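Local atomic coordinates of protein FkbI (Streptomyces hygroscopicus, PDB entry 1R2J), a protein that binds FAD and probably works as an acyl-ACP dehydrogenase in making the methoxymalonyl extender unit for the polyketide FK520. Residues M123-R128 against A134-H139; D150-F155 against A192-D197; K227-G232 against E344-S349; E252-G255 against D260-L263; Q276-V281 against H305-R310. One frame throughout, in Å; residues are numbered along the deposited sequence.

Along the chain, contacts 1 and 2 come first, in the family's middle domain; contacts 3 to 5 follow in its helical C-terminal domain. Contacts 1 and 2 lie about 10 Å apart, centre to centre, and touch through the neighbouring strands 133-143 and 192-196. Contacts 3 and 5, about 10 Å apart between centres, meet where helix 219-248 packs on helix 297-322, and the segments of contacts 4 and 5 all fall between the two halves of contact 3. Contacts 4 and 5 share helix 262-287 but are about 29 Å apart between centres, with contact 4 far out on the surface. FAD is bound by residues of both domains, contact 3 giving Ile345, Ile346 and Ser349 of its pocket.

Contact 1: M123-R128 against A134-H139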
# COMPACT_ATOMS: atom_id res chain seq x y z
N MET A 123 6.98 -14.90 12.47
CA MET A 123 6.14 -14.17 13.42
C MET A 123 5.75 -15.09 14.58
O MET A 123 5.53 -16.28 14.38
CB MET A 123 4.87 -13.63 12.74
CG MET A 123 4.00 -14.69 12.08
SD MET A 123 2.36 -14.08 11.62
CE MET A 123 2.71 -13.12 10.13
N ARG A 124 5.68 -14.55 15.80
CA ARG A 124 5.34 -15.35 16.97
C ARG A 124 4.01 -15.01 17.61
O ARG A 124 3.61 -15.63 18.60
CB ARG A 124 6.45 -15.25 18.02
CG ARG A 124 7.66 -16.13 17.75
CD ARG A 124 8.91 -15.31 17.58
NE ARG A 124 9.08 -14.35 18.66
CZ ARG A 124 10.20 -13.66 18.88
NH1 ARG A 124 11.26 -13.85 18.09
NH2 ARG A 124 10.27 -12.79 19.87
N THR A 125 3.32 -14.02 17.06
CA THR A 125 2.02 -13.64 17.61
C THR A 125 1.09 -14.85 17.53
O THR A 125 1.09 -15.58 16.54
CB THR A 125 1.42 -12.46 16.82
OG1 THR A 125 0.09 -12.19 17.30
CG2 THR A 125 1.37 -12.78 15.35
N ARG A 126 0.30 -15.05 18.59
CA ARG A 126 -0.60 -16.19 18.66
C ARG A 126 -2.08 -15.82 18.81
O ARG A 126 -2.42 -14.85 19.47
CB ARG A 126 -0.19 -17.09 19.82
CG ARG A 126 0.26 -16.34 21.07
CD ARG A 126 1.11 -17.23 21.97
NE ARG A 126 1.42 -16.57 23.23
CZ ARG A 126 2.23 -15.52 23.34
NH1 ARG A 126 2.81 -15.01 22.26
NH2 ARG A 126 2.46 -14.97 24.53
N VAL A 127 -2.94 -16.61 18.17
CA VAL A 127 -4.38 -16.43 18.23
C VAL A 127 -4.90 -17.73 18.81
O VAL A 127 -4.60 -18.81 18.28
CB VAL A 127 -5.00 -16.23 16.85
CG1 VAL A 127 -6.50 -16.17 16.94
CG2 VAL A 127 -4.46 -14.96 16.20
N ARG A 128 -5.66 -17.65 19.90
CA ARG A 128 -6.16 -18.86 20.53
C ARG A 128 -7.68 -18.88 20.74
O ARG A 128 -8.22 -18.21 21.63
CB ARG A 128 -5.43 -19.07 21.87
CG ARG A 128 -4.14 -19.88 21.75
CD ARG A 128 -3.71 -20.50 23.08
NE ARG A 128 -4.72 -21.45 23.55
CZ ARG A 128 -4.97 -22.64 23.01
NH1 ARG A 128 -5.92 -23.40 23.53
NH2 ARG A 128 -4.27 -23.08 21.97
N ALA A 134 -11.86 -15.31 21.29
CA ALA A 134 -10.50 -15.51 20.80
C ALA A 134 -9.53 -14.58 21.54
O ALA A 134 -9.86 -13.43 21.85
CB ALA A 134 -10.43 -15.25 19.30
N VAL A 135 -8.34 -15.09 21.84
CA VAL A 135 -7.34 -14.30 22.54
C VAL A 135 -6.09 -14.17 21.67
O VAL A 135 -5.45 -15.16 21.32
CB VAL A 135 -6.95 -14.95 23.88
CG1 VAL A 135 -5.98 -14.05 24.63
CG2 VAL A 135 -8.19 -15.20 24.73
N VAL A 136 -5.75 -12.93 21.31
CA VAL A 136 -4.57 -12.69 20.49
C VAL A 136 -3.51 -12.01 21.33
O VAL A 136 -3.80 -11.08 22.08
CB VAL A 136 -4.89 -11.79 19.26
CG1 VAL A 136 -5.61 -10.54 19.72
CG2 VAL A 136 -3.60 -11.42 18.53
N ASP A 137 -2.28 -12.49 21.20
CA ASP A 137 -1.18 -11.93 21.97
C ASP A 137 0.06 -11.84 21.09
O ASP A 137 0.51 -12.84 20.53
CB ASP A 137 -0.89 -12.82 23.18
CG ASP A 137 -0.02 -12.13 24.20
OD1 ASP A 137 -0.52 -11.20 24.86
OD2 ASP A 137 1.16 -12.50 24.33
N GLY A 138 0.60 -10.64 20.96
CA GLY A 138 1.78 -10.46 20.14
C GLY A 138 2.19 -9.02 19.94
O GLY A 138 1.85 -8.14 20.73
N HIS A 139 2.93 -8.78 18.86
CA HIS A 139 3.42 -7.45 18.53
C HIS A 139 3.67 -7.36 17.03
O HIS A 139 4.22 -8.28 16.43
CB HIS A 139 4.74 -7.20 19.28
CG HIS A 139 5.29 -5.82 19.10
ND1 HIS A 139 5.54 -5.28 17.86
CD2 HIS A 139 5.67 -4.88 20.00
CE1 HIS A 139 6.05 -4.07 18.00
NE2 HIS A 139 6.14 -3.80 19.29
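Arg126 and Asp137 run alongside each other in the same direction and close a salt bridge in which Arg126 NH2 is 2.8 Å from Asp137 OD2. The two flat groups stand 74° apart, with the carboxylate oxygen over one guanidinium face. Arg126 CG lies between the backbone N and carbonyl carbon (chi1 39°), and the chain, extended from there to NE, brings the guanidinium over Asp137 CB. Asp137 OD1 is taken by Gln198 N. Replacing Asp137 by an alanine is likely to leave Arg126 NH2 without its charged mate and Gln198 N without its acceptor. Beneath lies the antiparallel hydrogen-bonded pair of the same residues: Arg126 N to Asp137 O and Asp137 N to Arg126 O, both 2.9 Å. Val127 and Val136, a non-hydrogen-bonded pair, meet on the other face, CG2 to CG2 at 4.3 Å, before Arg128 and Val135 bond again. This is a beta hairpin of the middle domain; strands 192-196 and 199-202 pair with strand 133-143, and Val136 rests on Leu196 and Val199.

Contact 2: D150-F155 against A192-D197; sequences DHLVVF and ADLHLD
Leu152 and Val154 meet Leu194 and Leu196 in a wholly apolar contact between two layers of strand, buried inside the middle domain. No hydrogen bond joins the segments: the strand axes come no nearer than 10.7 Å, too far for backbone pairing, and the gap is bridged by branched side chains pointing inward from both sides. Leu152 and Leu194 cross obliquely. The CD1 methyl of Leu152 does the touching, 4.0 Å from Leu194 CD1 and 4.1 Å from Leu194 CD2, so that it sits against the fork of its partner. Val154 and Leu196 instead meet end to end, Val154 CG1 lying 3.9 Å from Leu196 CD1. The strands cross at -74°, the nearly orthogonal packing of two beta sheets that is characteristic of the middle domain in acyl-CoA dehydrogenases: strand 151-156 belongs to the sheet with strands 107-110 and 164-169, and strand 192-196 to the one with strands 133-143 and 175-179. Leu194 continues its packing on Thr143, and Leu196 on Val136 and Val175, so each leucine is shared between the opposing layer and its own sheet. In both leucines CG is anti to the carbonyl carbon (chi1 -53° in Leu194), and the extended second torsion carries a CD1 methyl across to the facing strand. Leu194 lies about 8 Å from the bound FAD, nearest atoms of its side chain counted.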
# COMPACT_ATOMS: atom_id res chain seq x y z
N ASP A 150 -9.84 1.69 12.73
CA ASP A 150 -10.86 1.32 13.70
C ASP A 150 -10.66 -0.18 13.85
O ASP A 150 -10.82 -0.74 14.94
CB ASP A 150 -12.28 1.56 13.16
CG ASP A 150 -12.59 3.01 12.92
OD1 ASP A 150 -12.52 3.45 11.75
OD2 ASP A 150 -12.92 3.73 13.90
N HIS A 151 -10.30 -0.83 12.75
CA HIS A 151 -10.08 -2.27 12.72
C HIS A 151 -8.64 -2.63 12.43
O HIS A 151 -8.00 -2.05 11.55
CB HIS A 151 -10.97 -2.92 11.66
CG HIS A 151 -12.44 -2.71 11.88
ND1 HIS A 151 -13.08 -3.13 13.03
CD2 HIS A 151 -13.38 -2.14 11.10
CE1 HIS A 151 -14.36 -2.82 12.95
NE2 HIS A 151 -14.57 -2.22 11.79
N LEU A 152 -8.12 -3.62 13.16
CA LEU A 152 -6.76 -4.07 12.95
C LEU A 152 -6.82 -5.53 12.51
O LEU A 152 -7.22 -6.40 13.28
CB LEU A 152 -5.93 -3.93 14.23
CG LEU A 152 -5.48 -2.53 14.65
CD1 LEU A 152 -4.68 -1.88 13.52
CD2 LEU A 152 -6.67 -1.67 14.98
N VAL A 153 -6.44 -5.78 11.26
CA VAL A 153 -6.45 -7.13 10.72
C VAL A 153 -5.09 -7.73 11.06
O VAL A 153 -4.08 -7.43 10.41
CB VAL A 153 -6.66 -7.10 9.20
CG1 VAL A 153 -6.78 -8.51 8.66
CG2 VAL A 153 -7.91 -6.30 8.89
N VAL A 154 -5.09 -8.58 12.08
CA VAL A 154 -3.86 -9.20 12.58
C VAL A 154 -3.63 -10.66 12.21
O VAL A 154 -4.52 -11.51 12.34
CB VAL A 154 -3.81 -9.07 14.12
CG1 VAL A 154 -2.53 -9.67 14.67
CG2 VAL A 154 -3.92 -7.61 14.50
N PHE A 155 -2.41 -10.94 11.75
CA PHE A 155 -1.99 -12.28 11.37
C PHE A 155 -1.24 -12.89 12.56
O PHE A 155 -0.59 -12.17 13.31
CB PHE A 155 -1.05 -12.24 10.16
CG PHE A 155 -1.77 -12.19 8.83
CD1 PHE A 155 -1.98 -13.35 8.10
CD2 PHE A 155 -2.22 -10.98 8.32
CE1 PHE A 155 -2.63 -13.31 6.88
CE2 PHE A 155 -2.87 -10.94 7.09
CZ PHE A 155 -3.08 -12.10 6.37
N ALA A 192 2.48 2.58 12.62
CA ALA A 192 2.52 2.39 14.06
C ALA A 192 2.71 0.93 14.42
O ALA A 192 2.25 0.05 13.70
CB ALA A 192 1.24 2.93 14.69
N ASP A 193 3.41 0.68 15.52
CA ASP A 193 3.62 -0.68 15.98
C ASP A 193 2.38 -1.05 16.78
O ASP A 193 1.73 -0.18 17.36
CB ASP A 193 4.86 -0.79 16.87
CG ASP A 193 6.15 -0.38 16.16
OD1 ASP A 193 6.23 -0.54 14.92
OD2 ASP A 193 7.08 0.09 16.84
N LEU A 194 2.07 -2.34 16.83
CA LEU A 194 0.91 -2.80 17.57
C LEU A 194 1.33 -3.66 18.76
O LEU A 194 2.04 -4.66 18.60
CB LEU A 194 -0.01 -3.62 16.66
CG LEU A 194 -0.44 -2.98 15.34
CD1 LEU A 194 -1.37 -3.93 14.58
CD2 LEU A 194 -1.14 -1.65 15.62
N HIS A 195 0.90 -3.27 19.95
CA HIS A 195 1.21 -4.03 21.15
C HIS A 195 -0.07 -4.73 21.57
O HIS A 195 -1.05 -4.09 21.95
CB HIS A 195 1.69 -3.09 22.25
CG HIS A 195 2.85 -2.24 21.85
ND1 HIS A 195 4.12 -2.75 21.66
CD2 HIS A 195 2.93 -0.91 21.57
CE1 HIS A 195 4.93 -1.77 21.29
NE2 HIS A 195 4.24 -0.65 21.22
N LEU A 196 -0.07 -6.06 21.46
CA LEU A 196 -1.25 -6.85 21.81
C LEU A 196 -1.01 -7.68 23.07
O LEU A 196 -0.38 -8.74 23.01
CB LEU A 196 -1.62 -7.76 20.64
CG LEU A 196 -1.88 -7.09 19.29
CD1 LEU A 196 -2.08 -8.16 18.23
CD2 LEU A 196 -3.10 -6.18 19.38
N ASP A 197 -1.52 -7.20 24.20
CA ASP A 197 -1.37 -7.88 25.48
C ASP A 197 -2.68 -8.55 25.88
O ASP A 197 -3.58 -7.91 26.41
CB ASP A 197 -0.92 -6.87 26.54
CG ASP A 197 -0.86 -7.47 27.94
OD1 ASP A 197 -0.40 -8.62 28.09
OD2 ASP A 197 -1.28 -6.78 28.89

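Contact 3: K227-G232 against E344-S349. With FAD (flavin-adenine dinucleotide), chain B.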
# COMPACT_ATOMS: atom_id res chain seq x y z
N LYS A 227 -0.25 -5.50 -5.78
CA LYS A 227 -0.93 -4.93 -6.94
C LYS A 227 -1.14 -3.44 -6.73
O LYS A 227 -0.95 -2.63 -7.64
CB LYS A 227 -2.29 -5.61 -7.14
CG LYS A 227 -3.13 -5.00 -8.27
CD LYS A 227 -4.43 -5.79 -8.51
CE LYS A 227 -5.45 -5.54 -7.40
NZ LYS A 227 -6.67 -6.36 -7.61
N SER A 228 -1.53 -3.08 -5.51
CA SER A 228 -1.79 -1.69 -5.16
C SER A 228 -0.50 -0.88 -5.14
O SER A 228 -0.46 0.24 -5.63
CB SER A 228 -2.48 -1.62 -3.80
OG SER A 228 -2.96 -0.31 -3.55
N VAL A 229 0.56 -1.44 -4.56
CA VAL A 229 1.83 -0.74 -4.51
C VAL A 229 2.35 -0.53 -5.92
O VAL A 229 2.89 0.53 -6.23
CB VAL A 229 2.89 -1.52 -3.70
CG1 VAL A 229 4.29 -0.95 -3.97
CG2 VAL A 229 2.57 -1.42 -2.21
N ALA A 230 2.16 -1.53 -6.78
CA ALA A 230 2.62 -1.43 -8.16
C ALA A 230 1.95 -0.24 -8.86
O ALA A 230 2.61 0.56 -9.52
CB ALA A 230 2.33 -2.74 -8.91
N TRP A 231 0.63 -0.11 -8.71
CA TRP A 231 -0.10 0.99 -9.31
C TRP A 231 0.30 2.30 -8.63
O TRP A 231 0.36 3.35 -9.26
CB TRP A 231 -1.61 0.79 -9.20
CG TRP A 231 -2.16 -0.15 -10.23
CD1 TRP A 231 -2.65 -1.41 -10.02
CD2 TRP A 231 -2.28 0.10 -11.64
NE1 TRP A 231 -3.07 -1.96 -11.21
CE2 TRP A 231 -2.85 -1.06 -12.22
CE3 TRP A 231 -1.96 1.18 -12.47
CZ2 TRP A 231 -3.11 -1.16 -13.59
CZ3 TRP A 231 -2.21 1.08 -13.84
CH2 TRP A 231 -2.79 -0.08 -14.38
N GLY A 232 0.58 2.22 -7.33
CA GLY A 232 0.98 3.41 -6.61
C GLY A 232 2.27 3.94 -7.21
O GLY A 232 2.45 5.15 -7.37
N GLU A 344 10.64 -0.08 -2.70
CA GLU A 344 11.57 -1.14 -3.11
C GLU A 344 11.81 -2.13 -1.97
O GLU A 344 12.25 -3.26 -2.20
CB GLU A 344 12.93 -0.54 -3.51
CG GLU A 344 12.97 0.13 -4.87
CD GLU A 344 14.36 0.67 -5.20
OE1 GLU A 344 14.97 0.18 -6.19
OE2 GLU A 344 14.83 1.57 -4.48
N ILE A 345 11.50 -1.69 -0.76
CA ILE A 345 11.70 -2.49 0.45
C ILE A 345 10.45 -3.26 0.92
O ILE A 345 10.57 -4.41 1.35
CB ILE A 345 12.20 -1.57 1.60
CG1 ILE A 345 13.56 -0.96 1.23
CG2 ILE A 345 12.28 -2.35 2.91
CD1 ILE A 345 13.92 0.30 2.02
N ILE A 346 9.27 -2.64 0.83
CA ILE A 346 8.03 -3.28 1.30
C ILE A 346 7.28 -4.17 0.29
O ILE A 346 7.59 -4.16 -0.90
CB ILE A 346 7.03 -2.22 1.84
CG1 ILE A 346 6.26 -1.55 0.69
CG2 ILE A 346 7.79 -1.16 2.59
CD1 ILE A 346 5.14 -0.60 1.16
N GLU A 347 6.29 -4.91 0.79
CA GLU A 347 5.47 -5.81 -0.03
C GLU A 347 6.33 -6.78 -0.84
O GLU A 347 6.06 -7.05 -2.01
CB GLU A 347 4.57 -5.00 -0.96
CG GLU A 347 3.55 -4.11 -0.24
CD GLU A 347 2.30 -4.86 0.17
OE1 GLU A 347 1.48 -4.28 0.91
OE2 GLU A 347 2.12 -6.02 -0.25
N GLY A 348 7.36 -7.32 -0.20
CA GLY A 348 8.27 -8.22 -0.89
C GLY A 348 9.37 -7.36 -1.47
O GLY A 348 9.20 -6.74 -2.53
N SER A 349 10.49 -7.28 -0.76
CA SER A 349 11.64 -6.47 -1.19
C SER A 349 12.13 -6.88 -2.57
O SER A 349 11.84 -7.98 -3.05
CB SER A 349 12.79 -6.64 -0.21
OG SER A 349 13.41 -7.91 -0.40
PA FAD B . 14.83 -7.75 6.61
O1A FAD B . 13.57 -8.34 6.18
O2A FAD B . 15.46 -7.51 7.96
O5B FAD B . 15.49 -6.74 5.67
C5B FAD B . 16.40 -7.50 4.98
C4B FAD B . 17.22 -6.86 3.91
O4B FAD B . 17.84 -8.15 3.59
C3B FAD B . 16.32 -6.53 2.77
O3B FAD B . 16.98 -5.65 1.92
C2B FAD B . 16.04 -7.80 2.13
O2B FAD B . 15.65 -7.85 0.73
C1B FAD B . 17.32 -8.65 2.38
N9A FAD B . 17.01 -10.03 2.54
C8A FAD B . 16.34 -10.73 3.58
N7A FAD B . 16.21 -12.01 3.39
C5A FAD B . 16.82 -12.24 2.17
C6A FAD B . 17.03 -13.40 1.41
N6A FAD B . 16.62 -14.61 1.81
N1A FAD B . 17.69 -13.27 0.21
C2A FAD B . 18.12 -12.06 -0.22
N3A FAD B . 17.97 -10.85 0.46
C4A FAD B . 17.28 -11.10 1.68
N1 FAD B . 4.46 -4.52 7.41
C2 FAD B . 3.15 -4.96 7.66
O2 FAD B . 2.92 -6.09 8.12
N3 FAD B . 2.09 -4.11 7.39
C4 FAD B . 2.21 -2.79 6.88
O4 FAD B . 1.17 -2.10 6.68
C4X FAD B . 3.50 -2.37 6.66
N5 FAD B . 3.65 -1.01 6.16
C5X FAD B . 4.96 -0.52 5.95
C6 FAD B . 5.20 0.80 5.49
C7 FAD B . 6.50 1.36 5.30
C7M FAD B . 6.65 2.80 4.81
C8 FAD B . 7.62 0.55 5.61
C8M FAD B . 9.06 1.02 5.49
C9 FAD B . 7.44 -0.74 6.03
C9A FAD B . 6.13 -1.32 6.20
N10 FAD B . 5.89 -2.72 6.67
C10 FAD B . 4.61 -3.24 6.92
C1' FAD B . 7.13 -3.35 6.77
C2' FAD B . 7.54 -4.10 5.38
O2' FAD B . 6.80 -5.34 5.55
C3' FAD B . 8.92 -4.40 5.54
O3' FAD B . 9.69 -3.57 4.63
C4' FAD B . 9.71 -5.73 5.39
O4' FAD B . 9.23 -6.91 5.97
C5' FAD B . 10.88 -5.23 6.08
O5' FAD B . 11.55 -6.17 6.87
P FAD B . 12.75 -5.57 7.79
O1P FAD B . 12.08 -6.68 8.28
O2P FAD B . 13.72 -5.81 8.97
O3P FAD B . 13.88 -6.60 7.24
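The dimethylbenzene end of the FAD isoalloxazine has Ile346 over one face: the CG2 methyl sits above the C8-C9 bond, 3.5 Å from FAD C8. From the same residue, CD1 leaves at about a right angle to CG2 and meets Val229 CG2 at 4.3 Å, so Ile346 touches both the flavin and helix 219-248 of the C-terminal helical domain of the acyl-CoA dehydrogenase fold. Its CG1 lies between the backbone N and the carbonyl carbon (chi1 81°), which sends the two methyls to different neighbours. Next along the loop that follows helix 332-345, Glu347 lays its CG against Val229 CG2 at 3.5 Å, and the bend at chi2 turns the carboxylate away from that methyl. Here the loop takes positive phi values at Glu347 and Gly348, and Arg226 NE grips Glu347 O from outside the segments. Ile345 adds a side contact to the ribityl chain, CG2 to FAD O3' at 3.3 Å. At the far end Ser349 stands at the N-cap of helix 350-361, where its OG meets Met352 N, and the same OG donates a hydrogen bond to FAD O2B on the adenosine ribose, at 2.5 Å so short that its exact length is doubtful.

Contact 4: E252-G255 against D260-L263; sequences EQFG and DHQL
Gln253 offers its backbone carbonyl to His261 from the far side of a short turn, and its O accepts the hydrogen bond of His261 NE2 at 2.9 Å. The N-H points at it with an angle of 155°, and the oxygen lies in the imidazole plane, although the donor is tilted 34° from the carbonyl plane. Phe254 comes next and adds carbon contact rather than a ring stack: its CB is 4.0 Å from His261 CE1. With Gly255 it forms the two-residue turn, both residues at positive phi as in a type I' turn, of the small hairpin between strands 252-253 and 256-257. His261 occupies the N-cap position ahead of helix 262-287, so one side chain ties the hairpin to the start of that helix. A leucine in place of His261 would probably leave Gln253 O without this donor and free the hairpin to shift against the helix start. The whole contact lies at the surface, away from the FAD site; His261 also packs on Arg256.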
# COMPACT_ATOMS: atom_id res chain seq x y z
N GLU A 252 15.25 27.78 -18.45
CA GLU A 252 16.24 27.98 -19.51
C GLU A 252 17.62 28.16 -18.91
O GLU A 252 17.78 28.79 -17.86
CB GLU A 252 15.90 29.21 -20.37
CG GLU A 252 14.66 29.05 -21.23
CD GLU A 252 14.55 30.10 -22.32
OE1 GLU A 252 13.55 30.09 -23.06
OE2 GLU A 252 15.48 30.93 -22.46
N GLN A 253 18.61 27.58 -19.57
CA GLN A 253 19.99 27.67 -19.13
C GLN A 253 20.85 27.59 -20.40
O GLN A 253 20.58 26.78 -21.29
CB GLN A 253 20.30 26.52 -18.16
CG GLN A 253 21.48 26.76 -17.25
CD GLN A 253 21.25 27.87 -16.23
OE1 GLN A 253 20.17 28.45 -16.14
NE2 GLN A 253 22.28 28.16 -15.45
N PHE A 254 21.88 28.43 -20.48
CA PHE A 254 22.74 28.48 -21.65
C PHE A 254 21.94 28.91 -22.88
O PHE A 254 22.18 28.45 -23.99
CB PHE A 254 23.42 27.12 -21.89
CG PHE A 254 24.42 26.76 -20.83
CD1 PHE A 254 25.71 27.31 -20.84
CD2 PHE A 254 24.08 25.89 -19.80
CE1 PHE A 254 26.63 26.99 -19.84
CE2 PHE A 254 24.99 25.57 -18.79
CZ PHE A 254 26.27 26.12 -18.81
N GLY A 255 20.97 29.80 -22.66
CA GLY A 255 20.17 30.31 -23.75
C GLY A 255 19.06 29.46 -24.33
O GLY A 255 18.55 29.78 -25.41
N ASP A 260 15.95 21.23 -24.38
CA ASP A 260 16.72 21.25 -25.62
C ASP A 260 18.13 20.69 -25.44
O ASP A 260 18.82 20.44 -26.41
CB ASP A 260 16.80 22.67 -26.21
CG ASP A 260 15.46 23.15 -26.75
OD1 ASP A 260 14.54 22.33 -26.89
OD2 ASP A 260 15.33 24.35 -27.05
N HIS A 261 18.57 20.52 -24.19
CA HIS A 261 19.88 19.94 -23.96
C HIS A 261 19.66 18.43 -24.02
O HIS A 261 18.91 17.86 -23.22
CB HIS A 261 20.42 20.37 -22.60
CG HIS A 261 20.64 21.85 -22.49
ND1 HIS A 261 21.45 22.54 -23.36
CD2 HIS A 261 20.13 22.76 -21.64
CE1 HIS A 261 21.44 23.82 -23.04
NE2 HIS A 261 20.64 23.99 -22.00
N GLN A 262 20.30 17.77 -24.98
CA GLN A 262 20.10 16.34 -25.17
C GLN A 262 20.22 15.46 -23.93
O GLN A 262 19.50 14.48 -23.81
CB GLN A 262 21.02 15.83 -26.28
CG GLN A 262 20.27 15.11 -27.37
CD GLN A 262 21.17 14.57 -28.47
OE1 GLN A 262 22.20 13.95 -28.19
NE2 GLN A 262 20.78 14.78 -29.72
N LEU A 263 21.13 15.80 -23.02
CA LEU A 263 21.28 15.01 -21.82
C LEU A 263 20.00 15.07 -20.99
O LEU A 263 19.58 14.06 -20.42
CB LEU A 263 22.48 15.49 -20.99
CG LEU A 263 23.85 15.01 -21.49
CD1 LEU A 263 24.95 15.55 -20.58
CD2 LEU A 263 23.89 13.48 -21.49

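Contact 5: Q276-V281 against H305-R310; sequences QIAARV and HVAAER
Val306 sends its CG2 methyl against both methyls of Val281. Val281 CG1 and Val306 CG2 are 3.2 Å apart, tighter than usual van der Waals contact, so the exact placing of these two methyls is somewhat doubtful; Val281 CG2 sits at a more relaxed 3.7 Å from Val306 CG2. Val281 CG1 lies between its backbone N and carbonyl carbon (chi1 67°), and Val306 CG2 takes the same place on its own residue. Ala278, about a turn before Val281, meets Ala307, the neighbour of Val306, CB to CB 4.0 Å, while Ala278 CB also touches Ala307 CA at 3.9 Å. With nothing larger than a methyl between them, their CA atoms come within 4.6 Å. The helices, 262-287 and 297-322, run antiparallel in the C-terminal helical bundle; Ala278 rests also on Val234 and Leu237 of helix 219-248, and Ala307 on Cys233. No hydrogen bond or charge pair crosses between the segments, which is consistent with the close approach here resting on apolar packing and on the small alanines.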
# COMPACT_ATOMS: atom_id res chain seq x y z
N GLN A 276 5.88 4.22 -18.70
CA GLN A 276 5.17 3.35 -19.63
C GLN A 276 5.37 1.88 -19.27
O GLN A 276 4.42 1.09 -19.32
CB GLN A 276 5.65 3.59 -21.07
CG GLN A 276 5.33 4.97 -21.62
CD GLN A 276 3.91 5.41 -21.31
OE1 GLN A 276 3.68 6.14 -20.34
NE2 GLN A 276 2.96 4.95 -22.11
N ILE A 277 6.60 1.51 -18.92
CA ILE A 277 6.91 0.13 -18.56
C ILE A 277 6.11 -0.29 -17.32
O ILE A 277 5.48 -1.36 -17.31
CB ILE A 277 8.41 -0.04 -18.26
CG1 ILE A 277 9.21 0.06 -19.56
CG2 ILE A 277 8.68 -1.41 -17.60
CD1 ILE A 277 10.70 0.05 -19.33
N ALA A 278 6.12 0.54 -16.29
CA ALA A 278 5.39 0.25 -15.06
C ALA A 278 3.89 0.09 -15.32
O ALA A 278 3.24 -0.80 -14.77
CB ALA A 278 5.64 1.36 -14.03
N ALA A 279 3.34 0.96 -16.16
CA ALA A 279 1.91 0.89 -16.48
C ALA A 279 1.54 -0.41 -17.21
O ALA A 279 0.56 -1.07 -16.87
CB ALA A 279 1.50 2.10 -17.32
N ARG A 280 2.34 -0.77 -18.21
CA ARG A 280 2.08 -1.98 -18.99
C ARG A 280 2.07 -3.22 -18.11
O ARG A 280 1.16 -4.04 -18.19
CB ARG A 280 3.16 -2.15 -20.07
CG ARG A 280 3.26 -1.02 -21.09
CD ARG A 280 1.99 -0.85 -21.90
NE ARG A 280 1.03 0.06 -21.27
CZ ARG A 280 1.12 1.38 -21.30
NH1 ARG A 280 2.12 1.99 -21.93
NH2 ARG A 280 0.19 2.11 -20.70
N VAL A 281 3.07 -3.35 -17.24
CA VAL A 281 3.16 -4.51 -16.37
C VAL A 281 2.01 -4.54 -15.36
O VAL A 281 1.51 -5.61 -15.01
CB VAL A 281 4.55 -4.56 -15.66
CG1 VAL A 281 4.68 -3.41 -14.68
CG2 VAL A 281 4.73 -5.89 -14.97
N HIS A 305 7.50 -5.39 -8.37
CA HIS A 305 8.96 -5.34 -8.48
C HIS A 305 9.46 -4.29 -9.48
O HIS A 305 10.23 -3.40 -9.13
CB HIS A 305 9.50 -6.73 -8.85
CG HIS A 305 10.99 -6.79 -8.94
ND1 HIS A 305 11.82 -6.44 -7.90
CD2 HIS A 305 11.80 -7.19 -9.95
CE1 HIS A 305 13.08 -6.62 -8.26
NE2 HIS A 305 13.09 -7.07 -9.50
N VAL A 306 9.00 -4.41 -10.73
CA VAL A 306 9.41 -3.48 -11.77
C VAL A 306 8.95 -2.05 -11.53
O VAL A 306 9.74 -1.11 -11.68
CB VAL A 306 8.90 -3.94 -13.15
CG1 VAL A 306 9.55 -5.25 -13.54
CG2 VAL A 306 7.41 -4.11 -13.10
N ALA A 307 7.69 -1.87 -11.15
CA ALA A 307 7.16 -0.53 -10.92
C ALA A 307 7.93 0.15 -9.79
O ALA A 307 8.23 1.34 -9.86
CB ALA A 307 5.67 -0.60 -10.58
N ALA A 308 8.27 -0.62 -8.76
CA ALA A 308 9.00 -0.07 -7.63
C ALA A 308 10.42 0.33 -8.01
O ALA A 308 10.85 1.45 -7.75
CB ALA A 308 9.01 -1.07 -6.48
N GLU A 309 11.16 -0.59 -8.64
CA GLU A 309 12.53 -0.30 -9.05
C GLU A 309 12.56 0.86 -10.05
O GLU A 309 13.42 1.74 -9.96
CB GLU A 309 13.22 -1.55 -9.64
CG GLU A 309 13.60 -2.60 -8.58
CD GLU A 309 14.81 -3.45 -8.96
OE1 GLU A 309 15.54 -3.88 -8.04
OE2 GLU A 309 15.04 -3.69 -10.16
N ARG A 310 11.63 0.86 -11.00
CA ARG A 310 11.57 1.93 -11.99
C ARG A 310 11.17 3.25 -11.34
O ARG A 310 11.66 4.31 -11.73
CB ARG A 310 10.58 1.59 -13.11
CG ARG A 310 10.94 0.33 -13.94
CD ARG A 310 12.39 0.37 -14.44
NE ARG A 310 12.67 1.55 -15.26
CZ ARG A 310 13.86 2.14 -15.33
NH1 ARG A 310 14.89 1.67 -14.63
NH2 ARG A 310 14.03 3.21 -16.10